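Local coordinates for novel protein similar to vertebrate potassium voltage-gated channel, subfamily H (Eag-related) family (Danio rerio, PDB 3UKN), which probably forms the potassium-conducting pore of a voltage-gated channel, this piece being its cytoplasmic C-linker and cyclic nucleotide-binding homology domain, at residues L82-S93 / Y185-I196. Sequence-based numbering, arbitrary orientation.
Sequences LFESASRGCLRS and YPEYAQKFVSEI
Y188 reaches from helix 186-199 to the 3-10 segment and turn that precede helix 88-96, and its hydroxyl donates a hydrogen bond to L82 O (2.7 Å). The donor sits above the carbonyl plane, 47° out of it. CG of Y188 is anti to the backbone N (chi1 172°), which carries the ring over to A86 and its hydroxyl on to L82. A86 CB lies over the centre of one ring face in a CH-pi contact, 3.6 Å from the Y188 centroid. S85 OG meets the ring edge near its plane and also touches K191 CD (3.3 Å).

The L82 side chain crosses that of Y188 at about a right angle. Its CD1 packs on the backbone at I196 N (3.5 Å), while CD2 touches F192 CE1 and I196 CG1. F192 and Y188 also pack on L182 of helix 175-184.

Y185, the N-cap residue of its helix, lays its ring against the start of helix 88-96. C90 CB stands over the ring centre, 3.8 Å from the Y185 centroid. C90 SG lies between the two tyrosines and touches Y188 CD2 (3.7 Å). S87 OG caps the same helix end by accepting from C90 N (3.3 Å).

The contact joins the helical C-terminal part of the cyclic nucleotide-binding homology domain to its first helix and the 3-10 segment and turn just before it. It is mostly apolar. Y188 is buried, and the bond from its hydroxyl to a main-chain carbonyl gives the phenol a polar partner and helps to hold the ring against A86.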
loop_
_atom_site.group_PDB
_atom_site.type_symbol
_atom_site.label_atom_id
_atom_site.label_comp_id
_atom_site.label_asym_id
_atom_site.label_seq_id
_atom_site.Cartn_x
_atom_site.Cartn_y
_atom_site.Cartn_z
ATOM N N LEU B 82 -19.309 -8.379 17.694
ATOM C CA LEU B 82 -19.463 -7.196 16.851
ATOM C C LEU B 82 -20.036 -7.524 15.455
ATOM O O LEU B 82 -20.726 -6.700 14.834
ATOM C CB LEU B 82 -18.088 -6.539 16.711
ATOM C CG LEU B 82 -17.903 -5.492 15.631
ATOM C CD1 LEU B 82 -18.956 -4.406 15.846
ATOM C CD2 LEU B 82 -16.512 -4.933 15.710
ATOM N N PHE B 83 -19.752 -8.732 14.973
ATOM C CA PHE B 83 -20.078 -9.133 13.589
ATOM C C PHE B 83 -21.323 -10.021 13.497
ATOM O O PHE B 83 -21.745 -10.402 12.404
ATOM C CB PHE B 83 -18.855 -9.789 12.893
ATOM C CG PHE B 83 -17.683 -8.849 12.766
ATOM C CD1 PHE B 83 -17.699 -7.837 11.830
ATOM C CD2 PHE B 83 -16.607 -8.938 13.627
ATOM C CE1 PHE B 83 -16.673 -6.941 11.743
ATOM C CE2 PHE B 83 -15.563 -8.049 13.544
ATOM C CZ PHE B 83 -15.598 -7.040 12.599
ATOM N N GLU B 84 -21.921 -10.315 14.647
ATOM C CA GLU B 84 -23.088 -11.202 14.702
ATOM C C GLU B 84 -24.171 -10.813 13.693
ATOM O O GLU B 84 -24.767 -11.682 13.055
ATOM C CB GLU B 84 -23.678 -11.230 16.116
ATOM C CG GLU B 84 -24.903 -12.112 16.286
ATOM C CD GLU B 84 -24.569 -13.593 16.303
ATOM O OE1 GLU B 84 -23.419 -13.947 15.950
ATOM O OE2 GLU B 84 -25.461 -14.402 16.676
ATOM N N SER B 85 -24.415 -9.513 13.543
ATOM C CA SER B 85 -25.522 -9.039 12.718
ATOM C C SER B 85 -25.126 -8.694 11.269
ATOM O O SER B 85 -25.934 -8.180 10.492
ATOM C CB SER B 85 -26.224 -7.855 13.389
ATOM O OG SER B 85 -25.546 -6.645 13.107
ATOM N N ALA B 86 -23.895 -8.995 10.885
ATOM C CA ALA B 86 -23.492 -8.649 9.536
ATOM C C ALA B 86 -24.019 -9.719 8.569
ATOM O O ALA B 86 -23.959 -10.897 8.871
ATOM C CB ALA B 86 -21.987 -8.517 9.445
ATOM N N SER B 87 -24.552 -9.306 7.425
ATOM C CA SER B 87 -24.952 -10.251 6.374
ATOM C C SER B 87 -23.778 -11.111 5.877
ATOM O O SER B 87 -22.626 -10.769 6.101
ATOM C CB SER B 87 -25.547 -9.490 5.195
ATOM O OG SER B 87 -24.519 -8.914 4.419
ATOM N N ARG B 88 -24.062 -12.215 5.187
ATOM C CA ARG B 88 -23.010 -13.116 4.707
ATOM C C ARG B 88 -22.097 -12.413 3.710
ATOM O O ARG B 88 -20.859 -12.573 3.732
ATOM C CB ARG B 88 -23.620 -14.372 4.075
ATOM C CG ARG B 88 -22.608 -15.436 3.669
ATOM C CD ARG B 88 -23.312 -16.575 2.869
ATOM N NE ARG B 88 -23.622 -16.135 1.511
ATOM C CZ ARG B 88 -24.403 -16.770 0.649
ATOM N NH1 ARG B 88 -25.001 -17.908 0.988
ATOM N NH2 ARG B 88 -24.592 -16.251 -0.559
ATOM N N GLY B 89 -22.702 -11.615 2.843
ATOM C CA GLY B 89 -21.917 -10.834 1.908
ATOM C C GLY B 89 -20.967 -9.860 2.581
ATOM O O GLY B 89 -19.875 -9.606 2.086
ATOM N N CYS B 90 -21.370 -9.301 3.708
ATOM C CA CYS B 90 -20.500 -8.364 4.420
ATOM C C CYS B 90 -19.351 -9.101 5.100
ATOM O O CYS B 90 -18.204 -8.667 5.058
ATOM C CB CYS B 90 -21.289 -7.563 5.459
ATOM S SG CYS B 90 -20.288 -6.358 6.359
ATOM N N LEU B 91 -19.646 -10.233 5.724
ATOM C CA LEU B 91 -18.569 -10.987 6.342
ATOM C C LEU B 91 -17.548 -11.534 5.319
ATOM O O LEU B 91 -16.331 -11.514 5.553
ATOM C CB LEU B 91 -19.137 -12.075 7.252
ATOM C CG LEU B 91 -19.732 -11.377 8.486
ATOM C CD1 LEU B 91 -20.763 -12.225 9.209
ATOM C CD2 LEU B 91 -18.627 -10.912 9.447
ATOM N N ARG B 92 -18.028 -12.012 4.182
ATOM C CA ARG B 92 -17.093 -12.517 3.177
ATOM C C ARG B 92 -16.097 -11.447 2.726
ATOM O O ARG B 92 -14.888 -11.651 2.815
ATOM C CB ARG B 92 -17.826 -13.145 1.995
ATOM C CG ARG B 92 -18.277 -14.559 2.315
ATOM C CD ARG B 92 -19.191 -15.123 1.256
ATOM N NE ARG B 92 -19.585 -16.496 1.549
ATOM C CZ ARG B 92 -20.455 -17.183 0.813
ATOM N NH1 ARG B 92 -21.012 -16.608 -0.246
ATOM N NH2 ARG B 92 -20.770 -18.436 1.131
ATOM N N SER B 93 -16.613 -10.315 2.259
ATOM C CA SER B 93 -15.795 -9.152 1.891
ATOM C C SER B 93 -14.762 -8.804 2.962
ATOM O O SER B 93 -13.587 -8.665 2.671
ATOM C CB SER B 93 -16.688 -7.937 1.631
ATOM O OG SER B 93 -17.749 -8.261 0.743
ATOM N N TYR B 185 -22.450 -1.915 2.820
ATOM C CA TYR B 185 -23.439 -2.505 3.718
ATOM C C TYR B 185 -23.834 -1.488 4.797
ATOM O O TYR B 185 -23.534 -1.688 5.967
ATOM C CB TYR B 185 -22.894 -3.804 4.336
ATOM C CG TYR B 185 -22.497 -4.812 3.276
ATOM C CD1 TYR B 185 -23.401 -5.770 2.825
ATOM C CD2 TYR B 185 -21.234 -4.778 2.699
ATOM C CE1 TYR B 185 -23.054 -6.671 1.847
ATOM C CE2 TYR B 185 -20.879 -5.675 1.719
ATOM C CZ TYR B 185 -21.792 -6.624 1.290
ATOM O OH TYR B 185 -21.437 -7.531 0.311
ATOM N N PRO B 186 -24.509 -0.393 4.390
ATOM C CA PRO B 186 -24.907 0.737 5.252
ATOM C C PRO B 186 -25.709 0.293 6.470
ATOM O O PRO B 186 -25.591 0.872 7.539
ATOM C CB PRO B 186 -25.819 1.576 4.347
ATOM C CG PRO B 186 -25.479 1.178 2.960
ATOM C CD PRO B 186 -24.998 -0.238 3.004
ATOM N N GLU B 187 -26.539 -0.723 6.290
ATOM C CA GLU B 187 -27.391 -1.208 7.354
ATOM C C GLU B 187 -26.531 -1.802 8.447
ATOM O O GLU B 187 -26.714 -1.509 9.631
ATOM C CB GLU B 187 -28.366 -2.255 6.818
ATOM C CG GLU B 187 -29.440 -1.678 5.917
ATOM C CD GLU B 187 -30.215 -2.745 5.163
ATOM O OE1 GLU B 187 -30.152 -3.928 5.566
ATOM O OE2 GLU B 187 -30.876 -2.396 4.160
ATOM N N TYR B 188 -25.590 -2.645 8.049
ATOM C CA TYR B 188 -24.701 -3.228 9.030
ATOM C C TYR B 188 -23.847 -2.146 9.689
ATOM O O TYR B 188 -23.556 -2.228 10.869
ATOM C CB TYR B 188 -23.823 -4.358 8.458
ATOM C CG TYR B 188 -22.809 -4.753 9.489
ATOM C CD1 TYR B 188 -23.213 -5.305 10.703
ATOM C CD2 TYR B 188 -21.462 -4.496 9.305
ATOM C CE1 TYR B 188 -22.294 -5.626 11.686
ATOM C CE2 TYR B 188 -20.532 -4.812 10.297
ATOM C CZ TYR B 188 -20.957 -5.375 11.477
ATOM O OH TYR B 188 -20.037 -5.689 12.460
ATOM N N ALA B 189 -23.453 -1.133 8.924
ATOM C CA ALA B 189 -22.564 -0.082 9.432
ATOM C C ALA B 189 -23.153 0.632 10.655
ATOM O O ALA B 189 -22.469 0.842 11.654
ATOM C CB ALA B 189 -22.213 0.919 8.328
ATOM N N GLN B 190 -24.431 0.978 10.574
ATOM C CA GLN B 190 -25.144 1.557 11.704
ATOM C C GLN B 190 -25.042 0.658 12.949
ATOM O O GLN B 190 -24.824 1.138 14.067
ATOM C CB GLN B 190 -26.610 1.796 11.320
ATOM C CG GLN B 190 -27.344 2.795 12.189
ATOM C CD GLN B 190 -26.993 4.241 11.862
ATOM O OE1 GLN B 190 -25.870 4.546 11.455
ATOM N NE2 GLN B 190 -27.961 5.137 12.037
ATOM N N LYS B 191 -25.196 -0.649 12.770
ATOM C CA LYS B 191 -25.063 -1.549 13.914
ATOM C C LYS B 191 -23.610 -1.625 14.376
ATOM O O LYS B 191 -23.340 -1.720 15.568
ATOM C CB LYS B 191 -25.629 -2.945 13.605
ATOM C CG LYS B 191 -27.061 -2.862 13.069
ATOM C CD LYS B 191 -27.808 -4.178 13.095
ATOM C CE LYS B 191 -29.075 -4.072 12.222
ATOM N NZ LYS B 191 -29.846 -5.351 12.069
ATOM N N PHE B 192 -22.687 -1.592 13.422
ATOM C CA PHE B 192 -21.266 -1.677 13.721
ATOM C C PHE B 192 -20.864 -0.541 14.683
ATOM O O PHE B 192 -20.200 -0.761 15.684
ATOM C CB PHE B 192 -20.465 -1.626 12.403
ATOM C CG PHE B 192 -18.980 -1.532 12.591
ATOM C CD1 PHE B 192 -18.189 -2.667 12.551
ATOM C CD2 PHE B 192 -18.380 -0.304 12.819
ATOM C CE1 PHE B 192 -16.800 -2.584 12.749
ATOM C CE2 PHE B 192 -17.002 -0.193 13.000
ATOM C CZ PHE B 192 -16.204 -1.334 12.970
ATOM N N VAL B 193 -21.293 0.674 14.365
ATOM C CA VAL B 193 -21.063 1.832 15.219
ATOM C C VAL B 193 -21.618 1.598 16.636
ATOM O O VAL B 193 -20.957 1.882 17.637
ATOM C CB VAL B 193 -21.731 3.087 14.615
ATOM C CG1 VAL B 193 -21.601 4.264 15.573
ATOM C CG2 VAL B 193 -21.120 3.430 13.253
ATOM N N SER B 194 -22.836 1.069 16.712
ATOM C CA SER B 194 -23.453 0.781 17.997
ATOM C C SER B 194 -22.877 -0.418 18.723
ATOM O O SER B 194 -23.169 -0.596 19.904
ATOM C CB SER B 194 -24.961 0.604 17.845
ATOM O OG SER B 194 -25.563 1.831 17.469
ATOM N N GLU B 195 -22.086 -1.251 18.045
ATOM C CA GLU B 195 -21.631 -2.497 18.675
ATOM C C GLU B 195 -20.127 -2.601 18.945
ATOM O O GLU B 195 -19.695 -3.339 19.836
ATOM C CB GLU B 195 -22.070 -3.714 17.865
ATOM C CG GLU B 195 -23.517 -3.696 17.412
ATOM C CD GLU B 195 -24.452 -4.393 18.368
ATOM O OE1 GLU B 195 -23.956 -5.055 19.298
ATOM O OE2 GLU B 195 -25.683 -4.279 18.190
ATOM N N ILE B 196 -19.325 -1.882 18.179
ATOM C CA ILE B 196 -17.891 -2.049 18.290
ATOM C C ILE B 196 -17.395 -1.778 19.702
ATOM O O ILE B 196 -16.412 -2.383 20.165
ATOM C CB ILE B 196 -17.133 -1.157 17.289
ATOM C CG1 ILE B 196 -15.623 -1.473 17.327
ATOM C CG2 ILE B 196 -17.444 0.329 17.542
ATOM C CD1 ILE B 196 -14.814 -0.549 16.494
#